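PDB 1PDU: nuclear hormone receptor HR38 from Drosophila melanogaster, which is an orphan nuclear receptor of the NR4A type, probably a transcription factor, that mediates an atypical ecdysteroid signalling pathway. Local coordinates for residues A[25-30]-A[98-103]; A[108-111]-A[115-118]. One frame throughout, in Å; residues are numbered along the deposited sequence.

Contact 1: residues A[25-30]-A[98-103]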
ATOM      1  N   ASP A  25      -5.975  -1.160 -13.075  1.00 38.52           N
ATOM      2  CA  ASP A  25      -5.470  -0.035 -13.856  1.00 40.04           C
ATOM      3  C   ASP A  25      -4.234   0.642 -13.241  1.00 40.28           C
ATOM      4  O   ASP A  25      -3.493   1.337 -13.941  1.00 40.78           O
ATOM      5  CB  ASP A  25      -6.581   1.000 -14.049  1.00 42.72           C
ATOM      6  CG  ASP A  25      -7.779   0.439 -14.812  1.00 46.07           C
ATOM      7  OD1 ASP A  25      -8.850   1.092 -14.798  1.00 48.52           O
ATOM      8  OD2 ASP A  25      -7.656  -0.649 -15.428  1.00 47.22           O
ATOM      9  N   THR A  26      -4.013   0.448 -11.942  1.00 38.86           N
ATOM     10  CA  THR A  26      -2.858   1.049 -11.287  1.00 37.93           C
ATOM     11  C   THR A  26      -1.821   0.029 -10.808  1.00 38.45           C
ATOM     12  O   THR A  26      -0.927   0.368 -10.044  1.00 39.69           O
ATOM     13  CB  THR A  26      -3.281   1.929 -10.087  1.00 37.04           C
ATOM     14  OG1 THR A  26      -3.976   1.135  -9.117  1.00 34.21           O
ATOM     15  CG2 THR A  26      -4.173   3.064 -10.555  1.00 35.58           C
ATOM     16  N   THR A  27      -1.949  -1.216 -11.249  1.00 39.68           N
ATOM     17  CA  THR A  27      -1.003  -2.266 -10.879  1.00 41.31           C
ATOM     18  C   THR A  27      -0.204  -2.599 -12.134  1.00 43.14           C
ATOM     19  O   THR A  27      -0.754  -3.102 -13.115  1.00 43.65           O
ATOM     20  CB  THR A  27      -1.725  -3.535 -10.384  1.00 40.59           C
ATOM     21  OG1 THR A  27      -2.483  -3.220  -9.212  1.00 43.71           O
ATOM     22  CG2 THR A  27      -0.722  -4.626 -10.030  1.00 41.18           C
ATOM     23  N   PRO A  28       1.107  -2.324 -12.121  1.00 44.41           N
ATOM     24  CA  PRO A  28       1.941  -2.609 -13.293  1.00 45.58           C
ATOM     25  C   PRO A  28       1.678  -3.998 -13.847  1.00 47.40           C
ATOM     26  O   PRO A  28       1.613  -4.967 -13.087  1.00 47.25           O
ATOM     27  CB  PRO A  28       3.361  -2.491 -12.750  1.00 45.04           C
ATOM     28  CG  PRO A  28       3.222  -1.540 -11.616  1.00 45.29           C
ATOM     29  CD  PRO A  28       1.940  -1.968 -10.961  1.00 44.15           C
ATOM     30  N   ASP A  29       1.500  -4.099 -15.160  1.00 49.40           N
ATOM     31  CA  ASP A  29       1.303  -5.406 -15.764  1.00 52.25           C
ATOM     32  C   ASP A  29       2.693  -5.906 -16.145  1.00 52.43           C
ATOM     33  O   ASP A  29       3.562  -5.123 -16.524  1.00 50.64           O
ATOM     34  CB  ASP A  29       0.382  -5.334 -16.993  1.00 55.38           C
ATOM     35  CG  ASP A  29       0.772  -4.230 -17.962  1.00 59.26           C
ATOM     36  OD1 ASP A  29       0.719  -3.039 -17.564  1.00 61.38           O
ATOM     37  OD2 ASP A  29       1.125  -4.556 -19.121  1.00 59.75           O
ATOM     38  N   PRO A  30       2.921  -7.220 -16.030  1.00 53.79           N
ATOM     39  CA  PRO A  30       4.197  -7.874 -16.341  1.00 54.82           C
ATOM     40  C   PRO A  30       4.932  -7.363 -17.575  1.00 55.85           C
ATOM     41  O   PRO A  30       6.139  -7.121 -17.536  1.00 56.38           O
ATOM     42  CB  PRO A  30       3.802  -9.337 -16.477  1.00 54.87           C
ATOM     43  CG  PRO A  30       2.709  -9.468 -15.466  1.00 55.35           C
ATOM     44  CD  PRO A  30       1.887  -8.222 -15.708  1.00 54.28           C
ATOM     45  N   ALA A  98       3.634  -6.021  -0.411  1.00 31.93           N
ATOM     46  CA  ALA A  98       3.508  -7.333   0.210  1.00 31.78           C
ATOM     47  C   ALA A  98       2.575  -8.272  -0.543  1.00 32.52           C
ATOM     48  O   ALA A  98       2.838  -9.473  -0.626  1.00 32.16           O
ATOM     49  CB  ALA A  98       3.047  -7.188   1.650  1.00 31.26           C
ATOM     50  N   TYR A  99       1.489  -7.731  -1.091  1.00 33.14           N
ATOM     51  CA  TYR A  99       0.523  -8.540  -1.833  1.00 33.23           C
ATOM     52  C   TYR A  99       1.117  -9.167  -3.089  1.00 34.35           C
ATOM     53  O   TYR A  99       0.914 -10.351  -3.359  1.00 33.29           O
ATOM     54  CB  TYR A  99      -0.674  -7.695  -2.236  1.00 34.47           C
ATOM     55  CG  TYR A  99      -1.814  -8.501  -2.824  1.00 35.23           C
ATOM     56  CD1 TYR A  99      -2.383  -9.550  -2.104  1.00 35.37           C
ATOM     57  CD2 TYR A  99      -2.340  -8.201  -4.079  1.00 34.74           C
ATOM     58  CE1 TYR A  99      -3.449 -10.277  -2.614  1.00 36.28           C
ATOM     59  CE2 TYR A  99      -3.410  -8.927  -4.606  1.00 34.68           C
ATOM     60  CZ  TYR A  99      -3.959  -9.964  -3.863  1.00 35.36           C
ATOM     61  OH  TYR A  99      -5.010 -10.703  -4.353  1.00 36.18           O
ATOM     62  N   ARG A 100       1.857  -8.358  -3.843  1.00 35.01           N
ATOM     63  CA  ARG A 100       2.481  -8.779  -5.093  1.00 36.64           C
ATOM     64  C   ARG A 100       3.694  -9.694  -4.906  1.00 36.41           C
ATOM     65  O   ARG A 100       3.953 -10.564  -5.728  1.00 33.72           O
ATOM     66  CB  ARG A 100       2.900  -7.543  -5.882  1.00 38.30           C
ATOM     67  CG  ARG A 100       2.803  -7.690  -7.390  1.00 42.55           C
ATOM     68  CD  ARG A 100       3.182  -6.370  -8.018  1.00 46.95           C
ATOM     69  NE  ARG A 100       2.769  -6.222  -9.410  1.00 51.54           N
ATOM     70  CZ  ARG A 100       3.114  -7.054 -10.382  1.00 52.97           C
ATOM     71  NH1 ARG A 100       3.869  -8.106 -10.119  1.00 55.45           N
ATOM     72  NH2 ARG A 100       2.740  -6.806 -11.626  1.00 55.91           N
ATOM     73  N   ALA A 101       4.439  -9.484  -3.824  1.00 38.03           N
ATOM     74  CA  ALA A 101       5.619 -10.290  -3.548  1.00 38.94           C
ATOM     75  C   ALA A 101       5.255 -11.757  -3.349  1.00 40.32           C
ATOM     76  O   ALA A 101       4.264 -12.082  -2.688  1.00 40.38           O
ATOM     77  CB  ALA A 101       6.335  -9.758  -2.313  1.00 37.22           C
ATOM     78  N   ARG A 102       6.054 -12.645  -3.928  1.00 42.14           N
ATOM     79  CA  ARG A 102       5.805 -14.076  -3.785  1.00 44.87           C
ATOM     80  C   ARG A 102       6.891 -14.727  -2.928  1.00 46.47           C
ATOM     81  O   ARG A 102       8.041 -14.273  -2.908  1.00 44.80           O
ATOM     82  CB  ARG A 102       5.734 -14.738  -5.160  1.00 44.94           C
ATOM     83  N   ILE A 103       6.509 -15.787  -2.216  1.00 48.74           N
ATOM     84  CA  ILE A 103       7.419 -16.520  -1.338  1.00 50.76           C
ATOM     85  C   ILE A 103       8.633 -17.078  -2.072  1.00 51.95           C
ATOM     86  O   ILE A 103       8.537 -17.508  -3.226  1.00 50.83           O
ATOM     87  CB  ILE A 103       6.688 -17.677  -0.647  1.00 51.57           C
ATOM     88  CG1 ILE A 103       7.654 -18.457   0.245  1.00 51.78           C
ATOM     89  CG2 ILE A 103       6.064 -18.593  -1.687  1.00 51.95           C
ATOM     90  CD1 ILE A 103       6.994 -19.585   1.024  1.00 51.81           C
TER
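Thr27 and Arg100, the closest backbone pair here, keep their CA atoms 9.4 Å apart, so segment 25-30, mostly the loop after helix 15-25, and the end of helix 78-100 stay too far apart for backbone contact, and one long side chain spans the distance. This is a surface contact in the helical nuclear-receptor ligand-binding domain, where that loop passes the C-terminal end of helix 78-100. Arg100 makes the reach: its chain runs extended from CG to NE and carries the guanidinium to the loop. On the way it meets Thr27, which comes from the opposite direction. In Thr27 a chi1 of -62° sets OG1 beside the backbone N and turns the methyl CG2 to the arginine, 3.9 Å from Arg100 NE, while the hydroxyl OG1 is engaged with the carbonyl of His23 in helix 15-25. The ring of Pro30 adds a looser touch near the guanidinium plane, its CD 4.4 Å from Arg100 NH2. Pro28 turns its own ring to Leu33 and Cys111 and offers Arg100 its carbonyl. That oxygen sits at the guanidinium edge, only 6° out of plane, and the bond from Arg100 NH2 to Pro28 O is 2.6 Å long and somewhat bent, 145° at the hydrogen.

Contact 2: residues A[108-111]-A[115-118]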
ATOM      1  N   LEU A 108      11.638  -8.052  -6.358  1.00 35.86           N
ATOM      2  CA  LEU A 108      10.627  -7.322  -5.621  1.00 35.59           C
ATOM      3  C   LEU A 108      10.108  -6.293  -6.628  1.00 34.26           C
ATOM      4  O   LEU A 108      10.884  -5.514  -7.179  1.00 34.22           O
ATOM      5  CB  LEU A 108      11.253  -6.639  -4.402  1.00 37.32           C
ATOM      6  CG  LEU A 108      10.329  -6.341  -3.219  1.00 38.28           C
ATOM      7  CD1 LEU A 108       9.278  -7.430  -3.088  1.00 37.97           C
ATOM      8  CD2 LEU A 108      11.155  -6.250  -1.942  1.00 38.62           C
ATOM      9  N   ILE A 109       8.807  -6.319  -6.894  1.00 32.37           N
ATOM     10  CA  ILE A 109       8.198  -5.399  -7.850  1.00 30.40           C
ATOM     11  C   ILE A 109       7.425  -4.294  -7.135  1.00 30.68           C
ATOM     12  O   ILE A 109       6.658  -4.556  -6.213  1.00 29.73           O
ATOM     13  CB  ILE A 109       7.230  -6.146  -8.793  1.00 28.68           C
ATOM     14  CG1 ILE A 109       7.994  -7.193  -9.598  1.00 30.04           C
ATOM     15  CG2 ILE A 109       6.557  -5.169  -9.750  1.00 27.24           C
ATOM     16  CD1 ILE A 109       7.079  -8.115 -10.410  1.00 31.96           C
ATOM     17  N   PHE A 110       7.630  -3.058  -7.570  1.00 31.67           N
ATOM     18  CA  PHE A 110       6.946  -1.914  -6.977  1.00 33.42           C
ATOM     19  C   PHE A 110       5.876  -1.402  -7.939  1.00 34.69           C
ATOM     20  O   PHE A 110       6.044  -1.461  -9.165  1.00 34.13           O
ATOM     21  CB  PHE A 110       7.966  -0.832  -6.648  1.00 33.23           C
ATOM     22  CG  PHE A 110       9.056  -1.306  -5.737  1.00 34.39           C
ATOM     23  CD1 PHE A 110      10.125  -2.048  -6.233  1.00 34.19           C
ATOM     24  CD2 PHE A 110       9.003  -1.038  -4.374  1.00 36.17           C
ATOM     25  CE1 PHE A 110      11.123  -2.512  -5.386  1.00 35.82           C
ATOM     26  CE2 PHE A 110      10.000  -1.500  -3.517  1.00 36.36           C
ATOM     27  CZ  PHE A 110      11.061  -2.238  -4.023  1.00 35.64           C
ATOM     28  N   CYS A 111       4.774  -0.901  -7.392  1.00 35.96           N
ATOM     29  CA  CYS A 111       3.673  -0.455  -8.238  1.00 36.87           C
ATOM     30  C   CYS A 111       3.983   0.657  -9.234  1.00 37.35           C
ATOM     31  O   CYS A 111       3.109   1.082  -9.990  1.00 37.67           O
ATOM     32  CB  CYS A 111       2.452  -0.100  -7.379  1.00 37.26           C
ATOM     33  SG  CYS A 111       2.709   1.112  -6.104  1.00 40.27           S
ATOM     34  N   VAL A 115      11.513  -2.872 -10.724  1.00 29.06           N
ATOM     35  CA  VAL A 115      11.831  -4.177 -10.148  1.00 29.09           C
ATOM     36  C   VAL A 115      13.283  -4.146  -9.684  1.00 29.58           C
ATOM     37  O   VAL A 115      14.150  -3.641 -10.391  1.00 30.53           O
ATOM     38  CB  VAL A 115      11.692  -5.309 -11.189  1.00 29.97           C
ATOM     39  CG1 VAL A 115      12.012  -6.663 -10.546  1.00 29.42           C
ATOM     40  CG2 VAL A 115      10.297  -5.305 -11.779  1.00 30.30           C
ATOM     41  N   LEU A 116      13.544  -4.683  -8.498  1.00 30.74           N
ATOM     42  CA  LEU A 116      14.898  -4.727  -7.940  1.00 31.49           C
ATOM     43  C   LEU A 116      15.101  -6.064  -7.238  1.00 31.67           C
ATOM     44  O   LEU A 116      14.143  -6.820  -7.035  1.00 30.93           O
ATOM     45  CB  LEU A 116      15.088  -3.617  -6.898  1.00 32.65           C
ATOM     46  CG  LEU A 116      14.795  -2.151  -7.228  1.00 34.72           C
ATOM     47  CD1 LEU A 116      14.659  -1.365  -5.926  1.00 34.42           C
ATOM     48  CD2 LEU A 116      15.901  -1.575  -8.099  1.00 34.32           C
ATOM     49  N   HIS A 117      16.348  -6.354  -6.868  1.00 32.27           N
ATOM     50  CA  HIS A 117      16.637  -7.573  -6.118  1.00 32.44           C
ATOM     51  C   HIS A 117      16.214  -7.249  -4.691  1.00 32.91           C
ATOM     52  O   HIS A 117      16.282  -6.097  -4.266  1.00 33.21           O
ATOM     53  CB  HIS A 117      18.133  -7.884  -6.038  1.00 30.53           C
ATOM     54  CG  HIS A 117      18.763  -8.328  -7.317  1.00 30.80           C
ATOM     55  ND1 HIS A 117      19.109  -7.449  -8.323  1.00 32.02           N
ATOM     56  CD2 HIS A 117      19.222  -9.544  -7.706  1.00 30.73           C
ATOM     57  CE1 HIS A 117      19.760  -8.102  -9.270  1.00 32.38           C
ATOM     58  NE2 HIS A 117      19.844  -9.374  -8.920  1.00 31.92           N
ATOM     59  N   ARG A 118      15.796  -8.257  -3.942  1.00 34.77           N
ATOM     60  CA  ARG A 118      15.445  -8.026  -2.556  1.00 35.67           C
ATOM     61  C   ARG A 118      16.690  -7.518  -1.845  1.00 36.40           C
ATOM     62  O   ARG A 118      16.603  -6.725  -0.906  1.00 37.93           O
ATOM     63  CB  ARG A 118      14.968  -9.318  -1.910  1.00 35.72           C
ATOM     64  CG  ARG A 118      13.770  -9.878  -2.612  1.00 38.08           C
ATOM     65  CD  ARG A 118      12.943 -10.755  -1.718  1.00 39.09           C
ATOM     66  NE  ARG A 118      11.666 -11.055  -2.363  1.00 39.88           N
ATOM     67  CZ  ARG A 118      10.723 -11.823  -1.832  1.00 40.39           C
ATOM     68  NH1 ARG A 118      10.907 -12.381  -0.640  1.00 39.51           N
ATOM     69  NH2 ARG A 118       9.593 -12.025  -2.498  1.00 40.72           N
TER
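Leu108 and Leu116 pair across a short antiparallel beta hairpin, the small two-stranded sheet that follows helix 78-100 in this otherwise helical ligand-binding domain. They form the hydrogen-bonded pair, and Ile109 with Val115 the neighbouring non-hydrogen-bonded one. The two bonds of the first pair are unequal: Leu116 N reaches Leu108 O at 3.1 Å and nearly straight (164°), whereas the return bond from Leu108 N to Leu116 O is weak, bent to 129°. Leu108 O also receives a CA-H...O contact from Val115 CA at 3.4 Å, so two donors from the opposite strand converge on this one oxygen. On one face of the sheet Ile109 and Val115 run alongside each other, with Ile109 CG1 and Val115 CG2 3.7 Å apart. The other face carries Leu108 and Leu116. Leu108 faces Leu97 of helix 78-100 and Leu129 and Met133 of helix 128-142, which ties the hairpin to the helical core. Arg118 reaches back beside it, its NE bonded to the carbonyl of Lys107. Beyond the strand, Phe110 packs against Phe93 and Leu55, and the Phe110 and Leu116 side chains meet almost perpendicular. With CG of Leu116 anti to its carbonyl carbon (chi1 -54°), its methyl CD1 comes obliquely to the Phe110 ring, 3.8 Å from CE1.

Contact 1 comes wholly before contact 2 in sequence, and their centres lie 9 Å apart on the same side of the chain's centre. Helix 78-100 leads into strand 107-109, so both contacts gather around the end of that helix. Two side chains bridge them: Arg100, bound to the loop in contact 1, also packs against Ile109 of the hairpin, and Arg118 of contact 2 makes a weak hydrogen bond from NH2 to Arg102 O, 2.8 Å away. The loop joins in through Pro28, whose ring lies against the backbone of Phe110 and Cys111, with Pro28 CG 3.7 Å from Phe110 O.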